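Local coordinates for protein CocE/NonD family hydrolase (Staphylococcus aureus subsp. aureus COL, PDB 3III) that is probably an alpha/beta-hydrolase of the CocE/NonD family that cleaves ester or amide bonds, though its natural substrate is not established, at residues 422-431 and 451-460; 329-337 and 346-354. One frame throughout, in Å; residues are numbered along the deposited sequence.

How the contacts relate
From the N terminus, contact 2 comes first: 329-337 runs in beside strand 290-295 of the large mixed sheet, turns within eight residues and returns as 346-354, the outermost strand, closing a beta hairpin. Contact 1 opens only later, where 422-431 meets 451-460 after a 19-residue excursion that includes strand 441-443. The two are in series, neither nested nor crossed, with centres about 27 Å apart and nearest atoms about 8 Å apart, so they do not touch. Contact 2 finishes the sheet that carries the alpha/beta-hydrolase core, while contact 1 lies inside the five-stranded antiparallel sheet of the C-terminal beta region; Arg338, just beyond 329-337, reaches the backbone of Val452 in contact 1.

Contact 1: 422-431 and 451-460; sequences DMDLFAGIKK and QVATGWLRVS
Arg458 and Asp424 lie side by side and meet in a two-point salt bridge. NE of Arg458 reaches OD1 of Asp424 at 2.7 Å and NH2 donates to OD2, each oxygen using its syn lone pair. The two bonds hold the carboxylate and guanidinium nearly coplanar, 18° apart. The bend in the arginine chain at chi3 (-75°) brings NE beside the acid.

Asp422 holds the chain where the strand 453-458 gives way to a 3-10 turn. Its OD2 accepts Ser460 OG at 2.6 Å, and its OD1 takes Met423 N and Ser460 N from opposite faces of the carboxylate. At the other end Lys430 NZ bonds Gln451 OE1 at 3.0 Å and also bridges to Glu438, while Gln451 NE2 donates in its amide plane to Thr454 OG1.

Backbone bonds join the strands in antiparallel register from Leu425-Leu457 through Ala427-Gly455 to Ile429-Ala453. There Ile429 O receives both Val452 N (2.9 Å) and Ala453 N (3.3 Å), a classic beta bulge.

Among apolar contacts, Phe426 CD1 comes to Trp456 CD1 at 3.4 Å, at the indole's edge; the ring planes are 75° apart. Thr454 CG2 sits over one indole face. On the other side of the sheet Leu425 CD1 presses on Val459 CG2 at 3.4 Å, a tight fit, and Ile429 packs on Val452 and Ala453.

Strand 508-514 pairs with the far edge of 424-431. The Leu425 and Ala427 side chains pack on strand 408-417, and Val452 and Ala453 on strand 490-503, as expected of two sheets packed face to face; on the Trp456 and Arg458 face lies Ile208 of strand 208-209.

Contact 2: 329-337 and 346-354; sequences DTPHVIYEV and FKSASAFPL
The beta hairpin 333-338/343-349 forms one border of the large mixed sheet, and its two strands are joined here by two antiparallel hydrogen-bonded pairs. Val333 and Ala349 exchange N-H and C=O, and so do Tyr335 and Lys347, where Lys347 N lies 2.8 Å from Tyr335 O. Strand 346-349 is outermost; strand 290-295 takes the other edge of 333-337.

Tyr335 is central to one face of the hairpin. With CG set between its backbone N and carbonyl carbon (chi1 61°), its ring swings across toward the partner strand. Lys347 CB rides over a ring face, 4.1 Å from the centroid, in a CH-pi contact. The Leu354 side chain points back at that of Tyr335, its CD2 3.6 Å from Tyr335 OH. The hydroxyl is hydrogen-bonded to Asn560 ND2. A water near the ring plane donates to Ser348 O at 2.8 Å, but its link to the hydroxyl is too short to be certain. Val333 CG2 fills in farther along, 3.4 Å from Ala351 C, near Phe352 CB.

On the other face, Phe346 lies against Glu336, whose CB stands above the phenyl plane in a second CH-pi contact, 3.9 Å from the centroid. CG of Glu336 is anti to the backbone N (chi1 -176°), and its extended chain follows the ring, the carboxylate plane 24° from it. Ile334 CG2 meets Phe346 CD1. Just ahead of strand 333-337, Pro331 CB touches Ser348 CB at 3.6 Å.

Glu336 CB and Lys347 CB thus cover ring faces. The Glu336 carboxylate stays alongside the Phe346 rim while bonded to Arg297 and Gly296 N, and Lys347 NZ goes on to a salt bridge with Glu404. The carboxylate, held by these partners, would probably remain ionised.

Contact 1: 422-431 and 451-460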
# COMPACT_ATOMS: atom_id res chain seq x y z
N ASP A 422 -24.13 14.01 -11.17
CA ASP A 422 -23.20 13.07 -10.52
C ASP A 422 -22.85 13.59 -9.12
O ASP A 422 -23.11 14.75 -8.77
CB ASP A 422 -21.97 12.94 -11.41
CG ASP A 422 -21.21 11.63 -11.22
OD1 ASP A 422 -21.47 10.89 -10.25
OD2 ASP A 422 -20.33 11.35 -12.06
N MSE A 423 -22.31 12.70 -8.30
CA MSE A 423 -21.94 13.02 -6.95
C MSE A 423 -20.60 12.36 -6.60
O MSE A 423 -20.38 11.22 -6.95
CB MSE A 423 -23.00 12.49 -5.97
CG MSE A 423 -24.38 12.99 -6.29
SE MSE A 423 -25.73 11.95 -5.28
CE MSE A 423 -25.44 12.74 -3.43
N ASP A 424 -19.74 13.10 -5.94
CA ASP A 424 -18.57 12.55 -5.33
C ASP A 424 -18.81 12.43 -3.84
O ASP A 424 -18.96 13.44 -3.16
CB ASP A 424 -17.34 13.44 -5.63
CG ASP A 424 -16.85 13.29 -7.08
OD1 ASP A 424 -17.05 12.20 -7.64
OD2 ASP A 424 -16.21 14.23 -7.63
N LEU A 425 -18.79 11.17 -3.33
CA LEU A 425 -19.07 10.89 -1.93
C LEU A 425 -17.76 10.45 -1.23
O LEU A 425 -17.00 9.61 -1.75
CB LEU A 425 -20.11 9.80 -1.79
CG LEU A 425 -21.51 9.95 -2.42
CD1 LEU A 425 -22.34 8.64 -2.30
CD2 LEU A 425 -22.22 11.07 -1.76
N PHE A 426 -17.53 11.08 -0.09
CA PHE A 426 -16.37 10.86 0.73
C PHE A 426 -16.89 10.28 2.03
O PHE A 426 -17.70 10.90 2.71
CB PHE A 426 -15.67 12.19 1.00
CG PHE A 426 -15.02 12.82 -0.24
CD1 PHE A 426 -13.67 12.81 -0.40
CD2 PHE A 426 -15.79 13.42 -1.23
CE1 PHE A 426 -13.03 13.35 -1.55
CE2 PHE A 426 -15.17 14.01 -2.36
CZ PHE A 426 -13.81 14.00 -2.52
N ALA A 427 -16.50 9.06 2.32
CA ALA A 427 -16.89 8.37 3.55
C ALA A 427 -15.73 8.23 4.49
O ALA A 427 -14.56 8.08 4.09
CB ALA A 427 -17.47 7.05 3.26
N GLY A 428 -16.07 8.27 5.78
CA GLY A 428 -15.13 7.99 6.80
C GLY A 428 -15.70 7.33 8.03
O GLY A 428 -16.88 7.50 8.37
N ILE A 429 -14.85 6.51 8.66
CA ILE A 429 -15.15 5.91 9.96
C ILE A 429 -14.22 6.54 10.97
O ILE A 429 -12.98 6.57 10.75
CB ILE A 429 -14.91 4.41 9.97
CG1 ILE A 429 -15.67 3.76 8.81
CG2 ILE A 429 -15.31 3.76 11.39
CD1 ILE A 429 -17.23 3.99 8.88
N LYS A 430 -14.79 7.03 12.08
CA LYS A 430 -14.02 7.65 13.19
C LYS A 430 -14.35 6.89 14.48
O LYS A 430 -15.43 6.26 14.59
CB LYS A 430 -14.40 9.13 13.37
CG LYS A 430 -14.09 10.00 12.20
CD LYS A 430 -14.45 11.45 12.39
CE LYS A 430 -13.88 12.26 11.21
NZ LYS A 430 -12.38 12.31 11.17
N LYS A 431 -13.44 6.96 15.44
CA LYS A 431 -13.65 6.47 16.79
C LYS A 431 -13.62 7.65 17.69
O LYS A 431 -12.72 8.52 17.52
CB LYS A 431 -12.56 5.51 17.23
CG LYS A 431 -12.87 4.97 18.66
CD LYS A 431 -12.06 3.76 19.06
CE LYS A 431 -10.90 4.06 19.96
NZ LYS A 431 -10.38 2.90 20.72
N GLN A 451 -7.96 8.83 10.83
CA GLN A 451 -9.18 8.26 11.34
C GLN A 451 -9.10 6.74 11.24
O GLN A 451 -8.03 6.18 11.08
CB GLN A 451 -10.41 8.88 10.63
CG GLN A 451 -10.58 8.53 9.15
CD GLN A 451 -11.69 9.41 8.40
OE1 GLN A 451 -12.32 10.24 9.01
NE2 GLN A 451 -11.87 9.19 7.10
N VAL A 452 -10.20 6.06 11.45
CA VAL A 452 -10.19 4.58 11.49
C VAL A 452 -10.13 3.99 10.09
O VAL A 452 -9.30 3.12 9.79
CB VAL A 452 -11.45 4.06 12.18
CG1 VAL A 452 -11.68 2.51 11.98
CG2 VAL A 452 -11.44 4.41 13.66
N ALA A 453 -11.05 4.42 9.25
CA ALA A 453 -11.15 3.94 7.86
C ALA A 453 -11.70 5.04 6.94
O ALA A 453 -12.47 5.89 7.36
CB ALA A 453 -12.04 2.69 7.80
N THR A 454 -11.29 4.97 5.69
CA THR A 454 -11.69 5.90 4.68
C THR A 454 -12.19 5.15 3.44
O THR A 454 -11.67 4.03 3.04
CB THR A 454 -10.48 6.82 4.40
OG1 THR A 454 -10.03 7.38 5.67
CG2 THR A 454 -10.79 8.00 3.41
N GLY A 455 -13.13 5.78 2.75
CA GLY A 455 -13.53 5.32 1.41
C GLY A 455 -14.15 6.42 0.54
O GLY A 455 -14.54 7.46 1.05
N TRP A 456 -14.24 6.16 -0.76
CA TRP A 456 -14.71 7.14 -1.75
C TRP A 456 -15.58 6.51 -2.83
O TRP A 456 -15.35 5.37 -3.25
CB TRP A 456 -13.53 7.76 -2.47
CG TRP A 456 -12.50 8.44 -1.63
CD1 TRP A 456 -12.41 9.79 -1.40
CD2 TRP A 456 -11.37 7.85 -1.01
NE1 TRP A 456 -11.32 10.06 -0.63
CE2 TRP A 456 -10.64 8.89 -0.39
CE3 TRP A 456 -10.89 6.54 -0.91
CZ2 TRP A 456 -9.46 8.66 0.34
CZ3 TRP A 456 -9.74 6.31 -0.18
CH2 TRP A 456 -9.03 7.39 0.43
N LEU A 457 -16.53 7.26 -3.37
CA LEU A 457 -17.20 6.81 -4.58
C LEU A 457 -17.77 7.96 -5.41
O LEU A 457 -18.44 8.81 -4.89
CB LEU A 457 -18.35 5.87 -4.22
CG LEU A 457 -19.09 5.24 -5.42
CD1 LEU A 457 -18.15 4.25 -6.18
CD2 LEU A 457 -20.41 4.56 -4.96
N ARG A 458 -17.55 7.91 -6.71
CA ARG A 458 -18.26 8.75 -7.67
C ARG A 458 -19.50 7.95 -8.08
O ARG A 458 -19.43 6.78 -8.53
CB ARG A 458 -17.34 9.12 -8.83
CG ARG A 458 -18.00 9.97 -9.93
CD ARG A 458 -16.96 10.58 -10.83
NE ARG A 458 -16.29 11.70 -10.17
CZ ARG A 458 -15.35 12.45 -10.71
NH1 ARG A 458 -14.91 12.23 -11.94
NH2 ARG A 458 -14.82 13.42 -10.00
N VAL A 459 -20.66 8.53 -7.82
CA VAL A 459 -21.92 7.78 -7.91
C VAL A 459 -22.23 7.30 -9.33
O VAL A 459 -22.82 6.23 -9.51
CB VAL A 459 -23.07 8.60 -7.22
CG1 VAL A 459 -24.46 7.98 -7.45
CG2 VAL A 459 -22.74 8.72 -5.70
N SER A 460 -21.82 8.03 -10.36
CA SER A 460 -21.96 7.51 -11.74
C SER A 460 -21.15 6.20 -11.96
O SER A 460 -21.44 5.44 -12.87
CB SER A 460 -21.56 8.55 -12.78
OG SER A 460 -20.19 8.81 -12.71

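Contact 2: 329-337 and 346-354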
# COMPACT_ATOMS: atom_id res chain seq x y z
N ASP A 329 5.84 -22.42 11.34
CA ASP A 329 5.02 -22.29 12.54
C ASP A 329 4.27 -20.94 12.58
O ASP A 329 3.35 -20.77 13.37
CB ASP A 329 5.88 -22.34 13.83
CG ASP A 329 6.47 -23.70 14.16
OD1 ASP A 329 6.13 -24.70 13.50
OD2 ASP A 329 7.28 -23.73 15.11
N THR A 330 4.71 -19.96 11.81
CA THR A 330 4.13 -18.65 11.82
C THR A 330 2.66 -18.72 11.43
O THR A 330 2.31 -19.29 10.37
CB THR A 330 4.90 -17.69 10.82
OG1 THR A 330 6.31 -17.72 11.10
CG2 THR A 330 4.38 -16.23 10.90
N PRO A 331 1.78 -18.11 12.25
CA PRO A 331 0.38 -18.01 11.87
C PRO A 331 0.22 -17.29 10.52
O PRO A 331 0.98 -16.35 10.23
CB PRO A 331 -0.25 -17.18 13.00
CG PRO A 331 0.65 -17.26 14.13
CD PRO A 331 2.07 -17.45 13.54
N HIS A 332 -0.74 -17.70 9.70
CA HIS A 332 -0.82 -17.08 8.35
C HIS A 332 -1.16 -15.60 8.36
O HIS A 332 -0.87 -14.89 7.43
CB HIS A 332 -1.76 -17.89 7.45
CG HIS A 332 -1.16 -19.21 7.11
ND1 HIS A 332 -0.07 -19.32 6.27
CD2 HIS A 332 -1.42 -20.46 7.57
CE1 HIS A 332 0.34 -20.58 6.26
NE2 HIS A 332 -0.47 -21.29 7.03
N VAL A 333 -1.80 -15.12 9.42
CA VAL A 333 -2.06 -13.68 9.54
C VAL A 333 -1.69 -13.20 10.95
O VAL A 333 -2.14 -13.78 11.95
CB VAL A 333 -3.57 -13.33 9.30
CG1 VAL A 333 -3.75 -11.78 9.38
CG2 VAL A 333 -4.07 -13.86 7.95
N ILE A 334 -0.90 -12.14 11.02
CA ILE A 334 -0.63 -11.49 12.27
C ILE A 334 -1.11 -10.04 12.02
O ILE A 334 -0.71 -9.41 11.04
CB ILE A 334 0.84 -11.56 12.56
CG1 ILE A 334 1.30 -13.01 12.92
CG2 ILE A 334 1.23 -10.53 13.64
CD1 ILE A 334 2.82 -13.13 13.14
N TYR A 335 -1.93 -9.52 12.93
CA TYR A 335 -2.49 -8.19 12.75
C TYR A 335 -2.59 -7.39 14.02
O TYR A 335 -2.84 -7.95 15.09
CB TYR A 335 -3.90 -8.29 12.10
CG TYR A 335 -4.90 -9.05 12.91
CD1 TYR A 335 -5.80 -8.40 13.76
CD2 TYR A 335 -4.93 -10.44 12.88
CE1 TYR A 335 -6.68 -9.08 14.52
CE2 TYR A 335 -5.82 -11.14 13.69
CZ TYR A 335 -6.73 -10.45 14.48
OH TYR A 335 -7.61 -11.15 15.29
N GLU A 336 -2.43 -6.07 13.90
CA GLU A 336 -2.66 -5.15 15.03
C GLU A 336 -4.13 -4.80 15.18
O GLU A 336 -4.78 -4.41 14.21
CB GLU A 336 -1.84 -3.83 14.89
CG GLU A 336 -2.01 -2.95 16.09
CD GLU A 336 -1.15 -1.72 16.11
OE1 GLU A 336 -0.45 -1.42 15.11
OE2 GLU A 336 -1.22 -1.06 17.16
N VAL A 337 -4.65 -4.90 16.39
CA VAL A 337 -5.92 -4.28 16.74
C VAL A 337 -5.60 -2.92 17.38
O VAL A 337 -5.09 -2.83 18.50
CB VAL A 337 -6.71 -5.13 17.72
CG1 VAL A 337 -8.10 -4.46 17.99
CG2 VAL A 337 -6.95 -6.54 17.11
N PHE A 346 -1.25 -7.07 19.09
CA PHE A 346 -1.14 -7.91 17.94
C PHE A 346 -1.78 -9.28 18.23
O PHE A 346 -1.56 -9.86 19.28
CB PHE A 346 0.32 -8.04 17.53
CG PHE A 346 0.84 -6.84 16.83
CD1 PHE A 346 0.88 -6.80 15.47
CD2 PHE A 346 1.27 -5.71 17.54
CE1 PHE A 346 1.37 -5.71 14.78
CE2 PHE A 346 1.71 -4.58 16.86
CZ PHE A 346 1.77 -4.58 15.46
N LYS A 347 -2.56 -9.74 17.29
CA LYS A 347 -3.27 -11.00 17.35
C LYS A 347 -2.95 -11.82 16.09
O LYS A 347 -2.27 -11.33 15.20
CB LYS A 347 -4.78 -10.77 17.52
CG LYS A 347 -5.11 -10.06 18.85
CD LYS A 347 -6.63 -10.03 19.10
CE LYS A 347 -7.00 -9.62 20.55
NZ LYS A 347 -8.52 -9.60 20.75
N SER A 348 -3.42 -13.08 16.03
CA SER A 348 -3.16 -13.91 14.84
C SER A 348 -4.40 -14.66 14.40
O SER A 348 -5.35 -14.81 15.19
CB SER A 348 -2.06 -14.90 15.14
OG SER A 348 -2.42 -15.70 16.22
N ALA A 349 -4.43 -15.03 13.13
CA ALA A 349 -5.52 -15.83 12.55
C ALA A 349 -4.99 -16.72 11.43
O ALA A 349 -3.87 -16.54 10.97
CB ALA A 349 -6.62 -14.90 12.01
N SER A 350 -5.83 -17.64 10.94
CA SER A 350 -5.44 -18.62 9.95
C SER A 350 -5.70 -18.10 8.52
O SER A 350 -5.20 -18.65 7.53
CB SER A 350 -6.24 -19.92 10.23
OG SER A 350 -7.61 -19.65 10.00
N ALA A 351 -6.44 -16.99 8.42
CA ALA A 351 -6.88 -16.48 7.13
C ALA A 351 -7.23 -14.98 7.20
O ALA A 351 -7.56 -14.48 8.26
CB ALA A 351 -8.13 -17.25 6.60
N PHE A 352 -7.16 -14.33 6.05
CA PHE A 352 -7.82 -13.03 5.85
C PHE A 352 -8.64 -13.09 4.59
O PHE A 352 -8.13 -13.51 3.58
CB PHE A 352 -6.82 -11.88 5.79
CG PHE A 352 -7.50 -10.55 5.67
CD1 PHE A 352 -7.84 -9.85 6.79
CD2 PHE A 352 -7.87 -10.07 4.46
CE1 PHE A 352 -8.50 -8.65 6.70
CE2 PHE A 352 -8.57 -8.88 4.36
CZ PHE A 352 -8.87 -8.18 5.50
N PRO A 353 -9.91 -12.64 4.64
CA PRO A 353 -10.65 -12.12 5.81
C PRO A 353 -10.66 -13.09 6.96
O PRO A 353 -10.56 -14.33 6.77
CB PRO A 353 -12.09 -11.91 5.27
CG PRO A 353 -11.95 -11.76 3.74
CD PRO A 353 -10.71 -12.58 3.37
N LEU A 354 -10.72 -12.55 8.16
CA LEU A 354 -10.74 -13.37 9.39
C LEU A 354 -11.88 -14.38 9.39
O LEU A 354 -13.05 -14.04 9.18
CB LEU A 354 -10.81 -12.50 10.64
CG LEU A 354 -9.48 -12.08 11.26
CD1 LEU A 354 -8.49 -11.59 10.27
CD2 LEU A 354 -9.68 -11.07 12.38
O HOH W 1 -7.80 -13.55 15.39